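Local coordinates for acetolactate synthase isozyme 1 large subunit (Escherichia coli, PDB 6LPI), which belongs to the thiamine-diphosphate-dependent enzyme family and holds thiamine diphosphate, a magnesium ion and flavin-adenine dinucleotide in a three-domain chain, at residues E24-K29 with P185-K190; K212-Y217 with A344-L349; D463-L468 with G532-H537; V477-S482 with E544-M549. All coordinates share one frame; numbering follows the deposited sequence.

Contact 1 (E24-K29 with P185-K190); sequences EQQGIK and PAMAEK
Met187 and Gln26 reach across to each other's backbone, each side chain lying along the main chain of the opposite segment, with their CA atoms 4.9 Å apart. The Met187 chain leaves with CG anti to the backbone N (chi1 -178°), stays nearly extended at chi2, and then bends at chi3 (-63°), which turns its methyl back onto the turn. Met187 CE thereby comes to 3.5 Å from Gln25 O and 3.7 Å from Gly27 N, so the methyl, and not the sulfur, does most of the touching. In return Gln26 lays its side chain over the peptides from Ala186 to Ala188, its CD 3.6 Å from Met187 CA. The chain is bent at chi2, which folds the amide down onto that backbone; this is the buried residue of the contact. Gln25 sets its CB against a carbonyl, 3.6 Å from Pro185 O.

The second shell is the helix end itself. Gly27, at a positive phi of 80°, is the C' residue of a Schellman motif, and its N donates to Glu24 O at 2.7 Å. This reversal presents the Gln25-Gly27 backbone to the methionine.

Beyond it, Glu24 OE1 bonds Ser49 OG, and Ala188 O takes a hydrogen bond from Gln159 NE2. Helix 147-159 backs both segments, with Phe155 against Gln26 and Ile28 and Ser152 against Ala188. At the surface of the N-terminal domain, the loop between strand 178-180 and helix 198-210 thus runs past the C-terminal end of helix 15-25, where Pro185 touches His21 and Phe22.

Contact 2 (K212-Y217 with A344-L349); sequences KRPVLY and AEWHQL
Pro214 O accepts the indole N-H of Trp346, with NE1 2.8 Å from it and an N-H...O angle of 147°. The bond is bent at both ends: the donor stands 28° out of the carbonyl plane, and the oxygen is itself somewhat tilted from the ring plane. Trp346 reaches it because its CG lies anti to the backbone N (chi1 170°), which swings the indole off the helix toward the strand.

Over one face of the indole sits Arg213: its CB is 3.5 Å from the centroid of the six-membered ring and almost on the ring normal, the geometry of a CH-pi contact. The arginine chain then runs outward across the ring, bringing CD to 3.5 Å from Trp346 CE3. Its guanidinium is not stacked on the indole but steeply inclined to it, and NE is committed to Glu275 O. Pro214 CD, 3.7 Å from Trp346 CD1, stands above the ring plane beside the five-membered ring, on the side of Arg213 CB. At the edge, Val215 CG1 meets Trp346 CZ2 in the ring plane at 3.6 Å. Leu349, one helical turn on, touches Arg213 with CD2 to CD at 3.8 Å. Ile272 and Pro239 also touch the indole.

The tryptophan therefore joins helix 344-354 to strand 214-218 near Pro214, in an inner strand of a parallel six-stranded sheet. The sheet's strand order, 3-2-1-4-5-6, is that of a Rossmann-like fold, as expected of the central domain of this family.

Contact 3 (D463-L468 with G532-H537); sequences DVKIIL and GPALIH
Ile466 meets strand 534-537 with both its N and its O, and that double grip is the tight centre of the contact. Ile466 N donates to Ala534 O at 2.7 Å, and Ile536 N returns the bond to Ile466 O at the same length, arriving nearly in line with the carbonyl. The ladder is extended by Ala534 N to Val464 O (3.0 Å) and Leu468 N to Ile536 O (2.7 Å). Such staggered bonding of alternate residues is the parallel pattern, and the segment axes agree, 4.6 Å apart at closest approach and only 17° from parallel.

On the face carrying Ile466, Leu468, Leu535 and His537, packing is close: Leu535 CD1 fits between its neighbours, 3.7 Å from Ile466 CG2 and 4.0 Å from Leu468 CB. Leu468 CD2 lies at the edge of the His537 imidazole, whose NE2 pairs with Asn470 ND2; Phe500 covers the leucines.

On the other face only Ile467 meets its partner strand loosely, turning to Leu439 and Phe441, while Ala534 and Ile536 pack against helix 521-529. The partly exposed end lies at Asp463 and Gly532. There Lys465, bent at chi2 and chi4, curls back so that NZ forms a salt bridge with Asp463 OD1 (2.9 Å); NZ also donates to Gly532 O, though the modelled length is too short to trust.

The pair forms part of the six-stranded parallel sheet of the C-terminal thiamine-diphosphate-binding domain, with 464-470 between 438-443 and 534-539. Strand 464-470 runs directly into Asn471, a ligand of the magnesium ion, just as strand 438-443 runs into Asp444, the other protein ligand.

Contact 4 (V477-S482 with E544-M549); sequences VHQQQS and EKVYPM
Helix 476-484, which lends Val477 to the thiamine diphosphate pocket, meets the C-terminal tail through the Gln479 carboxamide and the backbone of Val546. Gln479 NE2 donates to Val546 O at 2.9 Å, with the acceptor 1° from the amide plane, and Val546 N donates to Gln479 OE1 at 3.1 Å with an N-H...O angle of 168°. One side-chain amide thus takes both peptide groups of a single residue. Gln479 is extended, CG anti to its own N (chi1 166°), which carries the amide out from the helix to the tail. Its OE1 has a second donor, Gln393 NE2, which should fix the amide's rotation.

The tail here is an irregular run after strand 534-539, the last strand of the C-terminal domain; it crosses between this helix and helix 393-401, whose Trp397 bonds Lys545 O. Lys545 slides past Gln479 in the opposite direction, CD 3.7 Å from Gln479 CG. Its NZ, bonded to Glu543 O, lies at the edge of the His478 ring, 3.8 Å from ND1. On the far flank Met549 SD lies 3.8 Å from Gln479 NE2, and the bend at chi3 carries CE to 3.9 Å from Gln480 CG.

In the fold
The four contacts sample all three domains of the chain. Contact 1 lies at the surface of the N-terminal domain, contact 2 on the central Rossmann-like sheet, and contacts 3 and 4 in and beside the C-terminal domain. Contacts 1 and 2 each close before the next opens, whereas contacts 3 and 4 cross along the chain: strand 464-470 leads into helix 476-484, and strand 534-539 into the tail 544-549. Their centres are 26 Å apart, with bound thiamine diphosphate within about 7 Å of a side chain in each. Contacts 1 and 4, with centres 46 Å apart, occupy opposite sides of the chain's centre. No two contacts touch; contacts 3 and 4 share consecutive elements of one domain.

Contact 1 (E24-K29 with P185-K190)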
loop_
_atom_site.group_PDB
_atom_site.type_symbol
_atom_site.label_atom_id
_atom_site.label_comp_id
_atom_site.label_asym_id
_atom_site.label_seq_id
_atom_site.Cartn_x
_atom_site.Cartn_y
_atom_site.Cartn_z
ATOM N N GLU B 24 -3.437 -23.308 -8.181
ATOM C CA GLU B 24 -4.825 -23.683 -8.416
ATOM C C GLU B 24 -5.555 -23.868 -7.100
ATOM O O GLU B 24 -6.608 -23.258 -6.869
ATOM C CB GLU B 24 -4.930 -24.987 -9.219
ATOM C CG GLU B 24 -4.539 -24.922 -10.687
ATOM C CD GLU B 24 -4.527 -26.285 -11.332
ATOM O OE1 GLU B 24 -4.472 -26.353 -12.583
ATOM O OE2 GLU B 24 -4.576 -27.284 -10.583
ATOM N N GLN B 25 -4.946 -24.614 -6.175
ATOM C CA GLN B 25 -5.620 -24.895 -4.917
ATOM C C GLN B 25 -5.756 -23.672 -4.019
ATOM O O GLN B 25 -6.524 -23.721 -3.055
ATOM C CB GLN B 25 -4.906 -26.040 -4.199
ATOM C CG GLN B 25 -5.018 -27.373 -4.938
ATOM C CD GLN B 25 -6.450 -27.671 -5.380
ATOM O OE1 GLN B 25 -7.358 -27.764 -4.551
ATOM N NE2 GLN B 25 -6.649 -27.858 -6.688
ATOM N N GLN B 26 -5.076 -22.569 -4.316
ATOM C CA GLN B 26 -5.383 -21.327 -3.620
ATOM C C GLN B 26 -6.455 -20.515 -4.337
ATOM O O GLN B 26 -6.722 -19.377 -3.940
ATOM C CB GLN B 26 -4.135 -20.459 -3.462
ATOM C CG GLN B 26 -2.992 -21.086 -2.712
ATOM C CD GLN B 26 -3.382 -21.534 -1.330
ATOM O OE1 GLN B 26 -3.846 -20.734 -0.505
ATOM N NE2 GLN B 26 -3.159 -22.814 -1.046
ATOM N N GLY B 27 -7.091 -21.077 -5.367
ATOM C CA GLY B 27 -8.160 -20.382 -6.055
ATOM C C GLY B 27 -7.728 -19.345 -7.072
ATOM O O GLY B 27 -8.586 -18.633 -7.595
ATOM N N ILE B 28 -6.433 -19.218 -7.370
ATOM C CA ILE B 28 -6.003 -18.248 -8.368
ATOM C C ILE B 28 -6.619 -18.583 -9.722
ATOM O O ILE B 28 -6.543 -19.722 -10.201
ATOM C CB ILE B 28 -4.465 -18.190 -8.423
ATOM C CG1 ILE B 28 -3.908 -17.437 -7.215
ATOM C CG2 ILE B 28 -3.986 -17.537 -9.687
ATOM C CD1 ILE B 28 -3.602 -18.301 -6.041
ATOM N N LYS B 29 -7.274 -17.594 -10.331
ATOM C CA LYS B 29 -7.843 -17.732 -11.670
ATOM C C LYS B 29 -7.050 -16.970 -12.718
ATOM O O LYS B 29 -7.135 -17.305 -13.899
ATOM C CB LYS B 29 -9.318 -17.263 -11.676
ATOM C CG LYS B 29 -9.912 -16.813 -13.021
ATOM C CD LYS B 29 -11.214 -15.990 -12.835
ATOM C CE LYS B 29 -11.386 -14.892 -13.912
ATOM N NZ LYS B 29 -11.803 -13.544 -13.375
ATOM N N PRO B 185 -1.816 -30.203 -1.147
ATOM C CA PRO B 185 -1.783 -28.793 -0.716
ATOM C C PRO B 185 -3.176 -28.197 -0.545
ATOM O O PRO B 185 -4.003 -28.229 -1.461
ATOM C CB PRO B 185 -1.013 -28.096 -1.844
ATOM C CG PRO B 185 -1.275 -28.934 -3.045
ATOM C CD PRO B 185 -1.364 -30.361 -2.543
ATOM N N ALA B 186 -3.421 -27.629 0.636
ATOM C CA ALA B 186 -4.676 -26.973 0.968
ATOM C C ALA B 186 -4.613 -25.491 0.617
ATOM O O ALA B 186 -3.639 -24.998 0.048
ATOM C CB ALA B 186 -5.006 -27.152 2.450
ATOM N N MET B 187 -5.672 -24.767 0.960
ATOM C CA MET B 187 -5.705 -23.318 0.803
ATOM C C MET B 187 -5.117 -22.718 2.068
ATOM O O MET B 187 -5.735 -22.788 3.133
ATOM C CB MET B 187 -7.116 -22.774 0.580
ATOM C CG MET B 187 -7.106 -21.247 0.381
ATOM S SD MET B 187 -8.547 -20.442 -0.370
ATOM C CE MET B 187 -8.627 -21.122 -2.015
ATOM N N ALA B 188 -3.909 -22.166 1.964
ATOM C CA ALA B 188 -3.366 -21.408 3.078
ATOM C C ALA B 188 -4.300 -20.254 3.396
ATOM O O ALA B 188 -4.751 -19.542 2.494
ATOM C CB ALA B 188 -1.974 -20.883 2.744
ATOM N N GLU B 189 -4.611 -20.083 4.676
ATOM C CA GLU B 189 -5.430 -18.962 5.107
ATOM C C GLU B 189 -4.691 -18.134 6.157
ATOM O O GLU B 189 -3.612 -18.497 6.630
ATOM C CB GLU B 189 -6.774 -19.457 5.660
ATOM N N LYS B 190 -5.306 -17.005 6.508
ATOM C CA LYS B 190 -4.671 -15.957 7.306
ATOM C C LYS B 190 -4.383 -16.423 8.727
ATOM O O LYS B 190 -5.157 -17.171 9.328
ATOM C CB LYS B 190 -5.552 -14.704 7.359
ATOM C CG LYS B 190 -6.243 -14.342 6.053
ATOM C CD LYS B 190 -6.852 -12.959 6.137
ATOM C CE LYS B 190 -7.460 -12.546 4.808
ATOM N NZ LYS B 190 -7.786 -11.086 4.781
#

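Contact 2 (K212-Y217 with A344-L349)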
loop_
_atom_site.group_PDB
_atom_site.type_symbol
_atom_site.label_atom_id
_atom_site.label_comp_id
_atom_site.label_asym_id
_atom_site.label_seq_id
_atom_site.Cartn_x
_atom_site.Cartn_y
_atom_site.Cartn_z
ATOM N N LYS B 212 -15.090 15.836 24.789
ATOM C CA LYS B 212 -15.902 16.956 24.307
ATOM C C LYS B 212 -15.874 17.054 22.782
ATOM O O LYS B 212 -16.910 17.320 22.161
ATOM C CB LYS B 212 -15.416 18.301 24.884
ATOM C CG LYS B 212 -15.008 18.353 26.377
ATOM C CD LYS B 212 -14.372 19.737 26.822
ATOM C CE LYS B 212 -12.795 19.770 26.803
ATOM N NZ LYS B 212 -12.129 21.005 27.419
ATOM N N ARG B 213 -14.729 16.790 22.150
ATOM C CA ARG B 213 -14.538 17.063 20.717
ATOM C C ARG B 213 -13.729 15.952 20.052
ATOM O O ARG B 213 -12.587 16.160 19.619
ATOM C CB ARG B 213 -13.868 18.426 20.501
ATOM C CG ARG B 213 -14.540 19.596 21.201
ATOM C CD ARG B 213 -13.978 20.939 20.742
ATOM N NE ARG B 213 -12.589 21.133 21.155
ATOM C CZ ARG B 213 -12.212 21.572 22.351
ATOM N NH1 ARG B 213 -13.125 21.872 23.265
ATOM N NH2 ARG B 213 -10.917 21.700 22.634
ATOM N N PRO B 214 -14.300 14.765 19.920
ATOM C CA PRO B 214 -13.553 13.677 19.291
ATOM C C PRO B 214 -13.646 13.718 17.774
ATOM O O PRO B 214 -14.613 14.205 17.183
ATOM C CB PRO B 214 -14.255 12.426 19.836
ATOM C CG PRO B 214 -15.688 12.861 19.933
ATOM C CD PRO B 214 -15.663 14.347 20.286
ATOM N N VAL B 215 -12.599 13.192 17.146
ATOM C CA VAL B 215 -12.596 12.959 15.713
ATOM C C VAL B 215 -12.116 11.541 15.491
ATOM O O VAL B 215 -11.307 11.009 16.265
ATOM C CB VAL B 215 -11.729 13.946 14.902
ATOM C CG1 VAL B 215 -11.901 15.370 15.388
ATOM C CG2 VAL B 215 -10.300 13.491 14.872
ATOM N N LEU B 216 -12.687 10.908 14.477
ATOM C CA LEU B 216 -12.336 9.554 14.088
ATOM C C LEU B 216 -11.437 9.659 12.862
ATOM O O LEU B 216 -11.788 10.317 11.882
ATOM C CB LEU B 216 -13.604 8.730 13.838
ATOM C CG LEU B 216 -13.585 7.347 13.214
ATOM C CD1 LEU B 216 -12.938 6.382 14.166
ATOM C CD2 LEU B 216 -15.001 6.897 12.965
ATOM N N TYR B 217 -10.250 9.126 12.970
ATOM C CA TYR B 217 -9.198 9.274 11.977
ATOM C C TYR B 217 -8.969 7.897 11.344
ATOM O O TYR B 217 -8.385 7.004 11.957
ATOM C CB TYR B 217 -7.977 9.880 12.677
ATOM C CG TYR B 217 -6.638 9.845 11.990
ATOM C CD1 TYR B 217 -6.506 9.627 10.629
ATOM C CD2 TYR B 217 -5.492 10.005 12.733
ATOM C CE1 TYR B 217 -5.272 9.588 10.040
ATOM C CE2 TYR B 217 -4.256 9.959 12.155
ATOM C CZ TYR B 217 -4.149 9.754 10.809
ATOM O OH TYR B 217 -2.902 9.714 10.241
ATOM N N ALA B 344 -23.979 17.878 19.868
ATOM C CA ALA B 344 -24.556 18.981 19.105
ATOM C C ALA B 344 -23.607 20.172 19.000
ATOM O O ALA B 344 -23.327 20.656 17.895
ATOM C CB ALA B 344 -25.876 19.410 19.745
ATOM N N GLU B 345 -23.059 20.621 20.138
ATOM C CA GLU B 345 -22.211 21.813 20.136
ATOM C C GLU B 345 -20.932 21.589 19.341
ATOM O O GLU B 345 -20.445 22.500 18.651
ATOM C CB GLU B 345 -21.912 22.267 21.564
ATOM C CG GLU B 345 -22.671 23.538 21.905
ATOM C CD GLU B 345 -22.335 24.102 23.266
ATOM O OE1 GLU B 345 -22.315 23.333 24.244
ATOM O OE2 GLU B 345 -22.122 25.324 23.369
ATOM N N TRP B 346 -20.359 20.391 19.438
ATOM C CA TRP B 346 -19.154 20.114 18.674
ATOM C C TRP B 346 -19.468 20.165 17.188
ATOM O O TRP B 346 -18.717 20.762 16.414
ATOM C CB TRP B 346 -18.577 18.770 19.133
ATOM C CG TRP B 346 -17.445 18.081 18.367
ATOM C CD1 TRP B 346 -17.376 16.748 18.056
ATOM C CD2 TRP B 346 -16.232 18.666 17.848
ATOM N NE1 TRP B 346 -16.200 16.465 17.412
ATOM C CE2 TRP B 346 -15.485 17.622 17.258
ATOM C CE3 TRP B 346 -15.710 19.965 17.822
ATOM C CZ2 TRP B 346 -14.247 17.838 16.651
ATOM C CZ3 TRP B 346 -14.490 20.174 17.224
ATOM C CH2 TRP B 346 -13.767 19.115 16.646
ATOM N N HIS B 347 -20.653 19.689 16.795
ATOM C CA HIS B 347 -21.019 19.792 15.391
ATOM C C HIS B 347 -21.217 21.236 14.974
ATOM O O HIS B 347 -20.806 21.610 13.872
ATOM C CB HIS B 347 -22.259 18.963 15.073
ATOM C CG HIS B 347 -21.957 17.517 14.851
ATOM N ND1 HIS B 347 -22.588 16.503 15.539
ATOM C CD2 HIS B 347 -21.030 16.918 14.065
ATOM C CE1 HIS B 347 -22.083 15.340 15.164
ATOM N NE2 HIS B 347 -21.133 15.565 14.276
ATOM N N GLN B 348 -21.834 22.073 15.824
ATOM C CA GLN B 348 -21.927 23.488 15.450
ATOM C C GLN B 348 -20.547 24.074 15.236
ATOM O O GLN B 348 -20.367 24.952 14.381
ATOM C CB GLN B 348 -22.661 24.348 16.479
ATOM C CG GLN B 348 -23.686 23.694 17.345
ATOM C CD GLN B 348 -24.164 24.645 18.449
ATOM O OE1 GLN B 348 -23.858 25.843 18.434
ATOM N NE2 GLN B 348 -24.912 24.109 19.415
ATOM N N LEU B 349 -19.565 23.611 16.010
ATOM C CA LEU B 349 -18.214 24.118 15.830
ATOM C C LEU B 349 -17.614 23.624 14.530
ATOM O O LEU B 349 -16.961 24.392 13.805
ATOM C CB LEU B 349 -17.362 23.721 17.037
ATOM C CG LEU B 349 -15.856 23.965 17.002
ATOM C CD1 LEU B 349 -15.524 25.399 16.553
ATOM C CD2 LEU B 349 -15.289 23.682 18.407
#

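Contact 3 (D463-L468 with G532-H537)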
loop_
_atom_site.group_PDB
_atom_site.type_symbol
_atom_site.label_atom_id
_atom_site.label_comp_id
_atom_site.label_asym_id
_atom_site.label_seq_id
_atom_site.Cartn_x
_atom_site.Cartn_y
_atom_site.Cartn_z
ATOM N N ASP B 463 -12.330 -2.932 -19.833
ATOM C CA ASP B 463 -13.260 -1.812 -19.773
ATOM C C ASP B 463 -12.645 -0.650 -19.002
ATOM O O ASP B 463 -13.247 -0.134 -18.055
ATOM C CB ASP B 463 -14.537 -2.327 -19.105
ATOM C CG ASP B 463 -15.797 -1.614 -19.545
ATOM O OD1 ASP B 463 -15.704 -0.557 -20.193
ATOM O OD2 ASP B 463 -16.897 -2.129 -19.245
ATOM N N VAL B 464 -11.462 -0.190 -19.416
ATOM C CA VAL B 464 -10.733 0.839 -18.668
ATOM C C VAL B 464 -10.671 2.114 -19.501
ATOM O O VAL B 464 -10.214 2.108 -20.649
ATOM C CB VAL B 464 -9.328 0.367 -18.198
ATOM C CG1 VAL B 464 -9.375 -1.045 -17.618
ATOM C CG2 VAL B 464 -8.262 0.470 -19.234
ATOM N N LYS B 465 -11.068 3.217 -18.889
ATOM C CA LYS B 465 -11.144 4.513 -19.544
ATOM C C LYS B 465 -10.109 5.429 -18.913
ATOM O O LYS B 465 -10.252 5.822 -17.749
ATOM C CB LYS B 465 -12.547 5.095 -19.411
ATOM C CG LYS B 465 -13.686 4.080 -19.668
ATOM C CD LYS B 465 -13.986 4.005 -21.181
ATOM C CE LYS B 465 -15.106 3.042 -21.573
ATOM N NZ LYS B 465 -14.739 1.641 -21.758
ATOM N N ILE B 466 -9.057 5.753 -19.666
ATOM C CA ILE B 466 -8.036 6.667 -19.161
ATOM C C ILE B 466 -8.528 8.100 -19.327
ATOM O O ILE B 466 -8.848 8.534 -20.439
ATOM C CB ILE B 466 -6.688 6.469 -19.867
ATOM C CG1 ILE B 466 -6.141 5.062 -19.635
ATOM C CG2 ILE B 466 -5.702 7.533 -19.405
ATOM C CD1 ILE B 466 -5.213 4.607 -20.720
ATOM N N ILE B 467 -8.616 8.825 -18.219
ATOM C CA ILE B 467 -8.943 10.245 -18.226
ATOM C C ILE B 467 -7.640 11.011 -18.035
ATOM O O ILE B 467 -7.148 11.171 -16.915
ATOM C CB ILE B 467 -9.989 10.602 -17.169
ATOM C CG1 ILE B 467 -11.252 9.760 -17.370
ATOM C CG2 ILE B 467 -10.315 12.075 -17.212
ATOM C CD1 ILE B 467 -11.692 9.023 -16.137
ATOM N N LEU B 468 -7.080 11.480 -19.143
ATOM C CA LEU B 468 -5.764 12.095 -19.152
ATOM C C LEU B 468 -5.914 13.608 -19.013
ATOM O O LEU B 468 -6.467 14.270 -19.897
ATOM C CB LEU B 468 -5.022 11.710 -20.430
ATOM C CG LEU B 468 -3.780 12.510 -20.828
ATOM C CD1 LEU B 468 -2.682 12.295 -19.810
ATOM C CD2 LEU B 468 -3.296 12.051 -22.183
ATOM N N GLY B 532 -14.658 -1.605 -23.980
ATOM C CA GLY B 532 -13.299 -1.586 -24.459
ATOM C C GLY B 532 -12.524 -0.446 -23.828
ATOM O O GLY B 532 -13.083 0.431 -23.157
ATOM N N PRO B 533 -11.207 -0.483 -23.981
ATOM C CA PRO B 533 -10.359 0.543 -23.368
ATOM C C PRO B 533 -10.367 1.822 -24.193
ATOM O O PRO B 533 -10.396 1.788 -25.421
ATOM C CB PRO B 533 -8.979 -0.126 -23.324
ATOM C CG PRO B 533 -9.020 -1.126 -24.469
ATOM C CD PRO B 533 -10.438 -1.557 -24.631
ATOM N N ALA B 534 -10.345 2.958 -23.503
ATOM C CA ALA B 534 -10.418 4.264 -24.139
ATOM C C ALA B 534 -9.440 5.236 -23.492
ATOM O O ALA B 534 -9.144 5.149 -22.295
ATOM C CB ALA B 534 -11.835 4.855 -24.036
ATOM N N LEU B 535 -8.959 6.180 -24.298
ATOM C CA LEU B 535 -8.192 7.315 -23.810
ATOM C C LEU B 535 -8.962 8.601 -24.056
ATOM O O LEU B 535 -9.323 8.897 -25.196
ATOM C CB LEU B 535 -6.853 7.428 -24.529
ATOM C CG LEU B 535 -6.169 8.742 -24.166
ATOM C CD1 LEU B 535 -5.332 8.573 -22.889
ATOM C CD2 LEU B 535 -5.389 9.348 -25.335
ATOM N N ILE B 536 -9.150 9.395 -23.006
ATOM C CA ILE B 536 -9.830 10.680 -23.101
ATOM C C ILE B 536 -8.840 11.756 -22.676
ATOM O O ILE B 536 -8.338 11.730 -21.546
ATOM C CB ILE B 536 -11.093 10.727 -22.235
ATOM C CG1 ILE B 536 -12.119 9.725 -22.748
ATOM C CG2 ILE B 536 -11.702 12.115 -22.285
ATOM C CD1 ILE B 536 -11.954 8.339 -22.188
ATOM N N HIS B 537 -8.577 12.707 -23.565
ATOM C CA HIS B 537 -7.502 13.674 -23.393
ATOM C C HIS B 537 -8.067 15.071 -23.179
ATOM O O HIS B 537 -8.994 15.480 -23.886
ATOM C CB HIS B 537 -6.562 13.619 -24.594
ATOM C CG HIS B 537 -5.653 14.799 -24.720
ATOM N ND1 HIS B 537 -6.104 16.038 -25.124
ATOM C CD2 HIS B 537 -4.329 14.935 -24.480
ATOM C CE1 HIS B 537 -5.090 16.882 -25.143
ATOM N NE2 HIS B 537 -4.004 16.239 -24.753
#

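Contact 4 (V477-S482 with E544-M549)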
loop_
_atom_site.group_PDB
_atom_site.type_symbol
_atom_site.label_atom_id
_atom_site.label_comp_id
_atom_site.label_asym_id
_atom_site.label_seq_id
_atom_site.Cartn_x
_atom_site.Cartn_y
_atom_site.Cartn_z
ATOM N N VAL B 477 5.779 18.682 -9.264
ATOM C CA VAL B 477 7.084 19.337 -9.222
ATOM C C VAL B 477 6.942 20.802 -9.612
ATOM O O VAL B 477 7.449 21.689 -8.928
ATOM C CB VAL B 477 8.089 18.611 -10.141
ATOM C CG1 VAL B 477 9.342 19.433 -10.309
ATOM C CG2 VAL B 477 8.442 17.235 -9.613
ATOM N N HIS B 478 6.219 21.079 -10.704
ATOM C CA HIS B 478 6.011 22.459 -11.164
ATOM C C HIS B 478 5.497 23.342 -10.035
ATOM O O HIS B 478 5.927 24.494 -9.871
ATOM C CB HIS B 478 5.017 22.445 -12.329
ATOM C CG HIS B 478 4.819 23.762 -13.008
ATOM N ND1 HIS B 478 4.193 24.831 -12.403
ATOM C CD2 HIS B 478 5.119 24.163 -14.268
ATOM C CE1 HIS B 478 4.140 25.843 -13.252
ATOM N NE2 HIS B 478 4.693 25.463 -14.391
ATOM N N GLN B 479 4.605 22.795 -9.214
ATOM C CA GLN B 479 4.036 23.571 -8.133
ATOM C C GLN B 479 5.026 23.702 -6.986
ATOM O O GLN B 479 5.159 24.786 -6.408
ATOM C CB GLN B 479 2.713 22.934 -7.696
ATOM C CG GLN B 479 2.147 23.418 -6.370
ATOM C CD GLN B 479 0.731 22.901 -6.164
ATOM O OE1 GLN B 479 0.189 22.206 -7.020
ATOM N NE2 GLN B 479 0.101 23.305 -5.076
ATOM N N GLN B 480 5.787 22.642 -6.692
ATOM C CA GLN B 480 6.773 22.741 -5.614
ATOM C C GLN B 480 7.918 23.701 -5.959
ATOM O O GLN B 480 8.351 24.488 -5.112
ATOM C CB GLN B 480 7.325 21.354 -5.266
ATOM C CG GLN B 480 6.553 20.638 -4.148
ATOM C CD GLN B 480 6.868 19.155 -4.067
ATOM O OE1 GLN B 480 7.228 18.528 -5.063
ATOM N NE2 GLN B 480 6.752 18.589 -2.869
ATOM N N GLN B 481 8.408 23.676 -7.190
ATOM C CA GLN B 481 9.486 24.588 -7.535
ATOM C C GLN B 481 8.965 26.021 -7.601
ATOM O O GLN B 481 9.576 26.945 -7.049
ATOM C CB GLN B 481 10.103 24.198 -8.874
ATOM C CG GLN B 481 10.174 22.723 -9.150
ATOM C CD GLN B 481 11.064 22.429 -10.315
ATOM O OE1 GLN B 481 12.167 21.871 -10.176
ATOM N NE2 GLN B 481 10.624 22.873 -11.484
ATOM N N SER B 482 7.814 26.229 -8.249
ATOM C CA SER B 482 7.325 27.599 -8.376
ATOM C C SER B 482 6.982 28.199 -7.005
ATOM O O SER B 482 7.263 29.373 -6.742
ATOM C CB SER B 482 6.157 27.642 -9.373
ATOM O OG SER B 482 4.906 27.388 -8.785
ATOM N N GLU B 544 -1.984 25.818 -13.192
ATOM C CA GLU B 544 -3.027 25.497 -12.232
ATOM C C GLU B 544 -2.441 24.732 -11.054
ATOM O O GLU B 544 -1.394 24.090 -11.157
ATOM C CB GLU B 544 -4.131 24.667 -12.883
ATOM C CG GLU B 544 -4.671 25.210 -14.196
ATOM C CD GLU B 544 -5.903 26.087 -14.030
ATOM O OE1 GLU B 544 -6.494 26.100 -12.925
ATOM O OE2 GLU B 544 -6.283 26.759 -15.021
ATOM N N LYS B 545 -3.110 24.838 -9.910
ATOM C CA LYS B 545 -2.528 24.414 -8.646
ATOM C C LYS B 545 -3.461 23.457 -7.924
ATOM O O LYS B 545 -4.654 23.388 -8.205
ATOM C CB LYS B 545 -2.223 25.627 -7.749
ATOM C CG LYS B 545 -1.193 26.583 -8.337
ATOM C CD LYS B 545 0.195 25.972 -8.249
ATOM C CE LYS B 545 1.229 26.831 -8.957
ATOM N NZ LYS B 545 1.382 26.427 -10.394
ATOM N N VAL B 546 -2.882 22.697 -7.000
ATOM C CA VAL B 546 -3.634 21.895 -6.038
ATOM C C VAL B 546 -3.602 22.654 -4.725
ATOM O O VAL B 546 -2.545 22.794 -4.107
ATOM C CB VAL B 546 -3.070 20.476 -5.885
ATOM C CG1 VAL B 546 -3.991 19.653 -5.028
ATOM C CG2 VAL B 546 -2.942 19.823 -7.247
ATOM N N TYR B 547 -4.749 23.189 -4.332
ATOM C CA TYR B 547 -4.867 23.929 -3.089
ATOM C C TYR B 547 -5.953 23.312 -2.210
ATOM O O TYR B 547 -6.937 22.763 -2.714
ATOM C CB TYR B 547 -5.179 25.413 -3.343
ATOM C CG TYR B 547 -3.992 26.229 -3.836
ATOM C CD1 TYR B 547 -2.724 26.077 -3.274
ATOM C CD2 TYR B 547 -4.145 27.173 -4.861
ATOM C CE1 TYR B 547 -1.638 26.828 -3.729
ATOM C CE2 TYR B 547 -3.067 27.938 -5.310
ATOM C CZ TYR B 547 -1.818 27.759 -4.743
ATOM O OH TYR B 547 -0.759 28.515 -5.201
ATOM N N PRO B 548 -5.792 23.371 -0.889
ATOM C CA PRO B 548 -4.595 23.941 -0.261
ATOM C C PRO B 548 -3.410 22.975 -0.245
ATOM O O PRO B 548 -3.572 21.775 -0.460
ATOM C CB PRO B 548 -5.067 24.281 1.151
ATOM C CG PRO B 548 -6.209 23.358 1.417
ATOM C CD PRO B 548 -6.831 23.005 0.089
ATOM N N MET B 549 -2.216 23.534 -0.048
ATOM C CA MET B 549 -0.987 22.769 0.099
ATOM C C MET B 549 -0.329 23.073 1.445
ATOM O O MET B 549 -0.290 24.229 1.885
ATOM C CB MET B 549 -0.021 23.081 -1.045
ATOM C CG MET B 549 1.291 22.336 -0.931
ATOM S SD MET B 549 2.514 22.875 -2.131
ATOM C CE MET B 549 2.935 21.336 -2.953
#